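Local coordinates for uncharacterized protein (Parabacteroides distasonis, PDB 4Q34) that is functionally uncharacterized but probably acts as an esterase of the alpha/beta hydrolase family, at residues 170-175 / 190-195; 159-164 / 183-188; 46-51 / 82-87. One frame throughout, in Å; residues are numbered along the deposited sequence. Where two conformers were deposited one is given.

Contact 1: 170-175 / 190-195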
loop_
_atom_site.group_PDB
_atom_site.type_symbol
_atom_site.label_atom_id
_atom_site.label_comp_id
_atom_site.label_asym_id
_atom_site.label_seq_id
_atom_site.Cartn_x
_atom_site.Cartn_y
_atom_site.Cartn_z
ATOM N N GLY A 170 -21.149 8.838 1.904
ATOM C CA GLY A 170 -20.405 8.608 0.659
ATOM C C GLY A 170 -20.967 7.462 -0.134
ATOM O O GLY A 170 -21.956 6.845 0.226
ATOM N N VAL A 171 -20.301 7.176 -1.217
ATOM C CA VAL A 171 -20.703 6.134 -2.131
ATOM C C VAL A 171 -19.655 5.034 -2.076
ATOM O O VAL A 171 -18.445 5.313 -2.106
ATOM C CB VAL A 171 -20.784 6.681 -3.582
ATOM C CG1 VAL A 171 -21.117 5.576 -4.562
ATOM C CG2 VAL A 171 -21.770 7.823 -3.670
ATOM N N PHE A 172 -20.124 3.775 -2.035
ATOM C CA PHE A 172 -19.257 2.608 -1.899
ATOM C C PHE A 172 -19.189 1.927 -3.256
ATOM O O PHE A 172 -20.236 1.559 -3.821
ATOM C CB PHE A 172 -19.790 1.644 -0.832
ATOM C CG PHE A 172 -18.759 0.753 -0.163
ATOM C CD1 PHE A 172 -17.394 0.915 -0.320
ATOM C CD2 PHE A 172 -19.192 -0.246 0.705
ATOM C CE1 PHE A 172 -16.486 0.114 0.352
ATOM C CE2 PHE A 172 -18.283 -1.056 1.384
ATOM C CZ PHE A 172 -16.932 -0.897 1.189
ATOM N N ILE A 173 -17.975 1.835 -3.785
ATOM C CA ILE A 173 -17.720 1.203 -5.088
ATOM C C ILE A 173 -16.916 -0.058 -4.802
ATOM O O ILE A 173 -15.799 0.046 -4.309
ATOM C CB ILE A 173 -16.896 2.088 -6.045
ATOM C CG1 ILE A 173 -17.382 3.550 -6.001
ATOM C CG2 ILE A 173 -16.932 1.515 -7.468
ATOM C CD1 ILE A 173 -18.795 3.721 -6.483
ATOM N N THR A 174 -17.469 -1.226 -5.141
ATOM C CA THR A 174 -16.895 -2.506 -4.762
ATOM C C THR A 174 -16.614 -3.393 -5.952
ATOM O O THR A 174 -17.119 -3.174 -7.066
ATOM C CB THR A 174 -17.782 -3.267 -3.755
ATOM O OG1 THR A 174 -18.983 -3.729 -4.374
ATOM C CG2 THR A 174 -18.128 -2.373 -2.531
ATOM N N HIS A 175 -15.793 -4.408 -5.691
ATOM C CA HIS A 175 -15.418 -5.389 -6.693
ATOM C C HIS A 175 -15.351 -6.804 -6.134
ATOM O O HIS A 175 -14.664 -7.049 -5.163
ATOM C CB HIS A 175 -14.020 -5.040 -7.214
ATOM C CG HIS A 175 -13.573 -5.902 -8.351
ATOM N ND1 HIS A 175 -12.276 -6.328 -8.496
ATOM C CD2 HIS A 175 -14.248 -6.378 -9.427
ATOM C CE1 HIS A 175 -12.179 -7.082 -9.571
ATOM N NE2 HIS A 175 -13.349 -7.084 -10.181
ATOM N N ARG A 190 -24.754 4.319 8.782
ATOM C CA ARG A 190 -25.747 5.186 8.159
ATOM C C ARG A 190 -25.211 5.922 6.942
ATOM O O ARG A 190 -25.983 6.453 6.145
ATOM C CB ARG A 190 -26.240 6.227 9.182
ATOM C CG ARG A 190 -27.190 5.683 10.233
ATOM C CD ARG A 190 -28.635 5.591 9.739
ATOM N NE ARG A 190 -29.300 6.891 9.706
ATOM C CZ ARG A 190 -30.529 7.077 9.239
ATOM N NH1 ARG A 190 -31.222 6.047 8.772
ATOM N NH2 ARG A 190 -31.062 8.284 9.244
ATOM N N ASN A 191 -23.892 5.914 6.773
ATOM C CA ASN A 191 -23.214 6.811 5.857
ATOM C C ASN A 191 -22.920 6.255 4.444
ATOM O O ASN A 191 -22.141 6.847 3.696
ATOM C CB ASN A 191 -21.949 7.297 6.495
ATOM C CG ASN A 191 -22.211 8.428 7.474
ATOM O OD1 ASN A 191 -23.330 8.971 7.522
ATOM N ND2 ASN A 191 -21.183 8.851 8.192
ATOM N N ILE A 192 -23.530 5.134 4.076
ATOM C CA ILE A 192 -23.481 4.681 2.675
ATOM C C ILE A 192 -24.707 5.196 1.941
ATOM O O ILE A 192 -25.847 4.796 2.207
ATOM C CB ILE A 192 -23.358 3.142 2.561
ATOM C CG1 ILE A 192 -21.955 2.727 2.963
ATOM C CG2 ILE A 192 -23.631 2.698 1.112
ATOM C CD1 ILE A 192 -21.826 1.262 3.313
ATOM N N LYS A 193 -24.478 6.075 0.979
ATOM C CA LYS A 193 -25.586 6.662 0.229
ATOM C C LYS A 193 -26.035 5.784 -0.968
ATOM O O LYS A 193 -27.123 5.971 -1.480
ATOM C CB LYS A 193 -25.190 8.053 -0.317
ATOM C CG LYS A 193 -24.964 9.148 0.736
ATOM C CD LYS A 193 -26.273 9.664 1.295
ATOM C CE LYS A 193 -27.063 10.482 0.266
ATOM N NZ LYS A 193 -28.231 11.112 0.946
ATOM N N ALA A 194 -25.144 4.908 -1.421
ATOM C CA ALA A 194 -25.324 4.138 -2.660
ATOM C C ALA A 194 -24.174 3.187 -2.778
ATOM O O ALA A 194 -23.092 3.400 -2.208
ATOM C CB ALA A 194 -25.409 5.028 -3.905
ATOM N N ILE A 195 -24.407 2.136 -3.542
ATOM C CA ILE A 195 -23.374 1.128 -3.782
ATOM C C ILE A 195 -23.366 0.801 -5.268
ATOM O O ILE A 195 -24.433 0.488 -5.804
ATOM C CB ILE A 195 -23.629 -0.181 -3.023
ATOM C CG1 ILE A 195 -23.672 0.032 -1.519
ATOM C CG2 ILE A 195 -22.562 -1.209 -3.377
ATOM C CD1 ILE A 195 -24.183 -1.157 -0.731
#
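Strands 170-175 and 192-195 run parallel, their axes approaching to 4.8 Å at 33°, and Gly170 bonds to both sides of Ile192: Gly170 N donates to Asn191 O and Gly170 O accepts from Lys193 N at 2.7 Å. The next bond, Phe172 N to Ala194 O, is 3.0 Å long and almost straight (178° at the hydrogen). Gly170 pairs with Ile192 and Phe172 with Ile195, so two steps on one strand face three on the other; the extra residue fits a beta bulge, with Lys193 in a helix-like backbone conformation. Lys193 CB leans on the Gly170 carbonyl, 3.5 Å from its O.

Phe172 shares its side of the sheet with Ile192 and Ile195. Its chi1 of -154° sends the ring away from the backbone N, where CD2 meets Ile192 CD1 at 4.0 Å, neither squarely over the face nor at the edge. Thr174 CG2 sits over the centre of one ring face, 3.8 Å above its plane. Ile195 packs beside the Phe172 backbone: its CA makes a CA-H...O contact of 3.2 Å to Phe172 O, and CG2 lies near the same oxygen. Tyr160 and Phe164 of helix 153-167 pack against the same ring. On the reverse side Val171 and Ala194 meet only loosely.

Helix 178-185 links the two strands, completing a parallel beta-alpha-beta unit. In alpha/beta hydrolases the sharp turn between such a strand and helix is the nucleophile elbow, and the turn after His175 probably corresponds to it.

Contact 2: 159-164 / 183-188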
loop_
_atom_site.group_PDB
_atom_site.type_symbol
_atom_site.label_atom_id
_atom_site.label_comp_id
_atom_site.label_asym_id
_atom_site.label_seq_id
_atom_site.Cartn_x
_atom_site.Cartn_y
_atom_site.Cartn_z
ATOM N N ALA A 159 -14.228 -2.534 9.312
ATOM C CA ALA A 159 -13.269 -1.471 9.037
ATOM C C ALA A 159 -13.866 -0.499 8.028
ATOM O O ALA A 159 -13.715 0.706 8.153
ATOM C CB ALA A 159 -11.965 -2.029 8.578
ATOM N N TYR A 160 -14.582 -0.996 7.026
ATOM C CA TYR A 160 -15.203 -0.069 6.084
ATOM C C TYR A 160 -16.324 0.754 6.744
ATOM O O TYR A 160 -16.458 1.944 6.432
ATOM C CB TYR A 160 -15.727 -0.764 4.846
ATOM C CG TYR A 160 -14.673 -1.128 3.854
ATOM C CD1 TYR A 160 -14.206 -0.183 2.922
ATOM C CD2 TYR A 160 -14.179 -2.455 3.748
ATOM C CE1 TYR A 160 -13.257 -0.502 1.970
ATOM C CE2 TYR A 160 -13.219 -2.789 2.781
ATOM C CZ TYR A 160 -12.781 -1.809 1.872
ATOM O OH TYR A 160 -11.826 -2.112 0.909
ATOM N N ALA A 161 -17.060 0.163 7.691
ATOM C CA ALA A 161 -18.047 0.942 8.449
ATOM C C ALA A 161 -17.380 2.065 9.249
ATOM O O ALA A 161 -17.912 3.192 9.292
ATOM C CB ALA A 161 -18.852 0.063 9.352
ATOM N N ALA A 162 -16.232 1.772 9.851
ATOM C CA ALA A 162 -15.467 2.759 10.625
ATOM C C ALA A 162 -15.013 3.892 9.696
ATOM O O ALA A 162 -15.061 5.066 10.067
ATOM C CB ALA A 162 -14.276 2.112 11.317
ATOM N N LEU A 163 -14.685 3.547 8.462
ATOM C CA LEU A 163 -14.285 4.560 7.499
ATOM C C LEU A 163 -15.443 5.466 7.103
ATOM O O LEU A 163 -15.290 6.684 7.095
ATOM C CB LEU A 163 -13.740 3.898 6.236
ATOM C CG LEU A 163 -13.356 4.838 5.091
ATOM C CD1 LEU A 163 -12.383 5.924 5.563
ATOM C CD2 LEU A 163 -12.781 3.991 3.930
ATOM N N PHE A 164 -16.597 4.878 6.755
ATOM C CA PHE A 164 -17.770 5.667 6.426
ATOM C C PHE A 164 -18.227 6.506 7.609
ATOM O O PHE A 164 -18.646 7.630 7.452
ATOM C CB PHE A 164 -18.907 4.797 5.912
ATOM C CG PHE A 164 -18.764 4.452 4.459
ATOM C CD1 PHE A 164 -19.066 5.384 3.485
ATOM C CD2 PHE A 164 -18.278 3.235 4.070
ATOM C CE1 PHE A 164 -18.900 5.103 2.141
ATOM C CE2 PHE A 164 -18.155 2.921 2.726
ATOM C CZ PHE A 164 -18.446 3.871 1.767
ATOM N N TRP A 183 -22.250 -5.528 1.085
ATOM C CA TRP A 183 -23.575 -5.881 1.576
ATOM C C TRP A 183 -23.569 -5.908 3.108
ATOM O O TRP A 183 -24.546 -5.488 3.724
ATOM C CB TRP A 183 -24.132 -7.194 1.017
ATOM C CG TRP A 183 -23.980 -7.418 -0.444
ATOM C CD1 TRP A 183 -23.649 -8.588 -1.023
ATOM C CD2 TRP A 183 -24.159 -6.476 -1.520
ATOM N NE1 TRP A 183 -23.589 -8.458 -2.387
ATOM C CE2 TRP A 183 -23.882 -7.160 -2.715
ATOM C CE3 TRP A 183 -24.469 -5.117 -1.597
ATOM C CZ2 TRP A 183 -23.930 -6.546 -3.969
ATOM C CZ3 TRP A 183 -24.555 -4.518 -2.840
ATOM C CH2 TRP A 183 -24.254 -5.220 -4.010
ATOM N N ASN A 184 -22.461 -6.341 3.696
ATOM C CA ASN A 184 -22.305 -6.364 5.145
ATOM C C ASN A 184 -22.146 -4.945 5.745
ATOM O O ASN A 184 -22.712 -4.633 6.808
ATOM C CB ASN A 184 -21.120 -7.268 5.545
ATOM C CG ASN A 184 -21.491 -8.739 5.598
ATOM O OD1 ASN A 184 -22.085 -9.179 6.555
ATOM N ND2 ASN A 184 -21.200 -9.488 4.550
ATOM N N THR A 185 -21.361 -4.122 5.074
ATOM C CA THR A 185 -21.040 -2.792 5.573
ATOM C C THR A 185 -22.327 -1.943 5.638
ATOM O O THR A 185 -22.491 -1.118 6.568
ATOM C CB THR A 185 -19.990 -2.126 4.701
ATOM O OG1 THR A 185 -18.860 -2.978 4.549
ATOM C CG2 THR A 185 -19.522 -0.803 5.316
ATOM N N LEU A 186 -23.246 -2.132 4.688
ATOM C CA LEU A 186 -24.487 -1.390 4.665
ATOM C C LEU A 186 -25.283 -1.509 5.986
ATOM O O LEU A 186 -25.966 -0.570 6.413
ATOM C CB LEU A 186 -25.341 -1.815 3.446
ATOM C CG LEU A 186 -26.617 -0.994 3.194
ATOM C CD1 LEU A 186 -26.264 0.414 2.732
ATOM C CD2 LEU A 186 -27.514 -1.643 2.143
ATOM N N LEU A 187 -25.162 -2.657 6.653
ATOM C CA LEU A 187 -25.896 -2.969 7.851
ATOM C C LEU A 187 -25.233 -2.385 9.081
ATOM O O LEU A 187 -25.737 -2.559 10.195
ATOM C CB LEU A 187 -25.945 -4.491 8.022
ATOM C CG LEU A 187 -26.517 -5.254 6.811
ATOM C CD1 LEU A 187 -26.540 -6.725 7.185
ATOM C CD2 LEU A 187 -27.915 -4.771 6.478
ATOM N N LYS A 188 -24.108 -1.684 8.890
ATOM C CA LYS A 188 -23.242 -1.225 9.982
ATOM C C LYS A 188 -22.965 0.254 10.032
ATOM O O LYS A 188 -22.250 0.702 10.920
ATOM C CB LYS A 188 -21.852 -1.872 9.844
ATOM C CG LYS A 188 -21.894 -3.340 9.990
ATOM C CD LYS A 188 -20.497 -3.914 9.920
ATOM C CE LYS A 188 -20.668 -5.353 10.261
ATOM N NZ LYS A 188 -19.413 -6.078 10.424
#
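Apolar packing between two neighbouring parts of the helical layer on one side of the central sheet joins Ala161 and its neighbours on helix 153-167 to Thr185, on helix 178-185, and to Lys188, three residues later in the chain. Thr185 does most of the touching, through its methyl group. With CG2 turned away from its own backbone N and OG1 placed beside it (chi1 -53°), the methyl pushes into the other helix, 3.6 Å from Ala161 N and 3.8 Å from Tyr160 CB. It also approaches the Phe164 ring obliquely, Thr185 CG2 being 4.4 Å from Phe164 CD2. The hydroxyl lies beside Tyr160 CB too, but its hydrogen bond is to Val181 O, one turn back in its own helix.

Further on, Ala161 CB meets Lys188 CB at 3.6 Å. The small alanine lets the two backbones come close: Ala161 CA and Thr185 CA are 5.6 Å apart. From that point the lysine chain runs extended along helix 153-167, and NZ forms a salt bridge with Asp158 and a hydrogen bond with Ser157. Beneath the pair, Ile192 of the sheet touches both Thr185 and Phe164.

No hydrogen bond joins the two segments themselves. The polar ends of Thr185 and Lys188 are satisfied elsewhere; the interface itself is made by methyl and methylene groups and the Ala161 backbone, and its fit depends on shape and small residues. At its border, Asp158, outside both segments, ties Lys188 to helix 153-167.

Contact 3: 46-51 / 82-87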
loop_
_atom_site.group_PDB
_atom_site.type_symbol
_atom_site.label_atom_id
_atom_site.label_comp_id
_atom_site.label_asym_id
_atom_site.label_seq_id
_atom_site.Cartn_x
_atom_site.Cartn_y
_atom_site.Cartn_z
ATOM N N LYS A 46 -20.035 16.662 -3.162
ATOM C CA LYS A 46 -20.521 16.438 -1.805
ATOM C C LYS A 46 -20.194 15.062 -1.213
ATOM O O LYS A 46 -19.912 14.942 -0.024
ATOM C CB LYS A 46 -22.024 16.619 -1.795
ATOM C CG LYS A 46 -22.591 16.621 -0.392
ATOM C CD LYS A 46 -24.080 16.907 -0.348
ATOM C CE LYS A 46 -24.491 17.150 1.100
ATOM N NZ LYS A 46 -25.868 16.661 1.363
ATOM N N TYR A 47 -20.228 14.018 -2.034
ATOM C CA TYR A 47 -20.083 12.661 -1.541
ATOM C C TYR A 47 -18.784 12.064 -2.047
ATOM O O TYR A 47 -18.543 12.048 -3.256
ATOM C CB TYR A 47 -21.253 11.761 -1.940
ATOM C CG TYR A 47 -22.583 12.284 -1.470
ATOM C CD1 TYR A 47 -22.891 12.351 -0.123
ATOM C CD2 TYR A 47 -23.495 12.792 -2.379
ATOM C CE1 TYR A 47 -24.119 12.828 0.297
ATOM C CE2 TYR A 47 -24.719 13.283 -1.966
ATOM C CZ TYR A 47 -25.024 13.298 -0.626
ATOM O OH TYR A 47 -26.246 13.797 -0.239
ATOM N N PRO A 48 -17.932 11.601 -1.115
ATOM C CA PRO A 48 -16.739 10.927 -1.518
ATOM C C PRO A 48 -17.050 9.541 -2.086
ATOM O O PRO A 48 -18.101 8.954 -1.755
ATOM C CB PRO A 48 -15.957 10.779 -0.200
ATOM C CG PRO A 48 -16.998 10.848 0.876
ATOM C CD PRO A 48 -18.004 11.810 0.347
ATOM N N LEU A 49 -16.137 9.059 -2.911
ATOM C CA LEU A 49 -16.130 7.687 -3.387
ATOM C C LEU A 49 -15.118 6.838 -2.601
ATOM O O LEU A 49 -13.960 7.207 -2.467
ATOM C CB LEU A 49 -15.809 7.657 -4.867
ATOM C CG LEU A 49 -16.621 8.553 -5.765
ATOM C CD1 LEU A 49 -16.166 8.386 -7.187
ATOM C CD2 LEU A 49 -18.112 8.269 -5.652
ATOM N N VAL A 50 -15.570 5.690 -2.078
ATOM C CA VAL A 50 -14.755 4.742 -1.354
ATOM C C VAL A 50 -14.703 3.461 -2.177
ATOM O O VAL A 50 -15.741 2.933 -2.558
ATOM C CB VAL A 50 -15.342 4.464 0.034
ATOM C CG1 VAL A 50 -14.519 3.402 0.739
ATOM C CG2 VAL A 50 -15.468 5.756 0.845
ATOM N N PHE A 51 -13.480 3.002 -2.460
ATOM C CA PHE A 51 -13.264 1.856 -3.332
ATOM C C PHE A 51 -12.796 0.638 -2.573
ATOM O O PHE A 51 -11.811 0.720 -1.826
ATOM C CB PHE A 51 -12.245 2.235 -4.419
ATOM C CG PHE A 51 -12.732 3.290 -5.371
ATOM C CD1 PHE A 51 -13.445 2.967 -6.504
ATOM C CD2 PHE A 51 -12.467 4.609 -5.145
ATOM C CE1 PHE A 51 -13.888 3.925 -7.384
ATOM C CE2 PHE A 51 -12.908 5.582 -6.023
ATOM C CZ PHE A 51 -13.624 5.254 -7.141
ATOM N N CYS A 82 -13.781 13.385 -4.248
ATOM C CA CYS A 82 -12.857 12.845 -3.248
ATOM C C CYS A 82 -12.811 11.355 -3.422
ATOM O O CYS A 82 -13.870 10.719 -3.515
ATOM C CB CYS A 82 -13.265 13.161 -1.807
ATOM S SG CYS A 82 -13.381 14.917 -1.486
ATOM N N VAL A 83 -11.607 10.805 -3.463
ATOM C CA VAL A 83 -11.443 9.398 -3.684
ATOM C C VAL A 83 -10.650 8.792 -2.509
ATOM O O VAL A 83 -9.555 9.265 -2.201
ATOM C CB VAL A 83 -10.712 9.105 -5.008
ATOM C CG1 VAL A 83 -10.324 7.664 -5.102
ATOM C CG2 VAL A 83 -11.546 9.536 -6.218
ATOM N N TYR A 84 -11.194 7.706 -1.936
ATOM C CA TYR A 84 -10.596 6.951 -0.864
ATOM C C TYR A 84 -10.298 5.560 -1.371
ATOM O O TYR A 84 -11.201 4.808 -1.707
ATOM C CB TYR A 84 -11.541 6.882 0.352
ATOM C CG TYR A 84 -11.696 8.179 1.048
ATOM C CD1 TYR A 84 -12.440 9.192 0.488
ATOM C CD2 TYR A 84 -11.051 8.413 2.275
ATOM C CE1 TYR A 84 -12.547 10.435 1.129
ATOM C CE2 TYR A 84 -11.168 9.635 2.919
ATOM C CZ TYR A 84 -11.893 10.635 2.339
ATOM O OH TYR A 84 -11.984 11.832 3.004
ATOM N N LEU A 85 -9.023 5.227 -1.481
ATOM C CA LEU A 85 -8.597 3.882 -1.899
ATOM C C LEU A 85 -8.229 3.097 -0.641
ATOM O O LEU A 85 -7.487 3.607 0.206
ATOM C CB LEU A 85 -7.371 3.958 -2.835
ATOM C CG LEU A 85 -7.523 4.366 -4.324
ATOM C CD1 LEU A 85 -6.484 3.685 -5.189
ATOM C CD2 LEU A 85 -8.904 4.079 -4.902
ATOM N N VAL A 86 -8.663 1.834 -0.546
ATOM C CA VAL A 86 -8.511 1.101 0.692
ATOM C C VAL A 86 -7.785 -0.223 0.441
ATOM O O VAL A 86 -8.032 -0.882 -0.591
ATOM C CB VAL A 86 -9.914 0.841 1.333
ATOM C CG1 VAL A 86 -9.762 0.096 2.656
ATOM C CG2 VAL A 86 -10.709 2.163 1.499
ATOM N N ASP A 87 -6.906 -0.601 1.383
ATOM C CA ASP A 87 -6.466 -1.972 1.571
ATOM C C ASP A 87 -7.186 -2.472 2.842
ATOM O O ASP A 87 -7.016 -1.932 3.945
ATOM C CB ASP A 87 -4.995 -2.060 1.777
ATOM C CG ASP A 87 -4.203 -1.492 0.613
ATOM O OD1 ASP A 87 -4.561 -1.645 -0.577
ATOM O OD2 ASP A 87 -3.127 -0.902 0.909
HETATM O O HOH W 1 -16.550 13.951 -3.640
HETATM O O HOH W 2 -9.734 -0.875 -2.634
#
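Phe51 and Val83 form the tight part of this parallel strand pair, whose axes lie 4.8 Å apart at 15°. Phe51 CG stands away from its own carbonyl carbon (chi1 -66°), which lays the ring across the neighbouring strand: CE2 comes to 3.4 Å from Val83 CG1, while one of the two conformers of Leu85 brings its CD2 beside Phe51 CD2 and CB. With the ring cut back to an alanine, Val83 would probably lose its aromatic partner and a gap would open beside Phe72 and Trp62, which also touch the ring. On the other side of the sheet Val50 CG2 rests against Tyr84 CB, and Pro48 CB lies 3.7 Å from Tyr84 CE1. Three backbone hydrogen bonds hold the register: Leu49 N to Cys82 O, Tyr84 N to Leu49 O and Phe51 N to Tyr84 O, the last 3.0 Å long.

Past Phe51 the strands part, Phe51 O and Val86 N standing 3.6 Å apart, and a water steps in, donating to both Phe51 O and Val86 O at 2.7 Å. Ahead of the close Pro48-Cys82 packing, another water links Tyr47 O to Cys82 N; Lys46, the preceding residue, is exposed.

Helix 72-78 lies between the two strands in sequence and packs on Leu49, Phe51 and Val83, giving a beta-alpha-beta crossover. Strand 83-87 sits between 28-41 and 49-52, as in the canonical alpha/beta hydrolase sheet.

In the fold
Contact 3 closes before the other two begin, whereas the segments of contacts 1 and 2 alternate along the chain. Contacts 1 and 3 belong to one sheet, their centres about 9 Å apart, with strands 49-52 and 170-175 side by side in it, joined by Val171 N to Pro48 O and Ile173 N to Val50 O. Contact 2, about 9 Å from contact 1 and 13 Å from contact 3 between centres, is part of the helical layer on one face of that sheet: Phe164 packs on Val50, Leu163 on Val50 and Val86, and Asn191 ND2 probably bonds to Phe164 O. Together they build the sheet-and-helix core from which an alpha/beta hydrolase typically presents its catalytic loops.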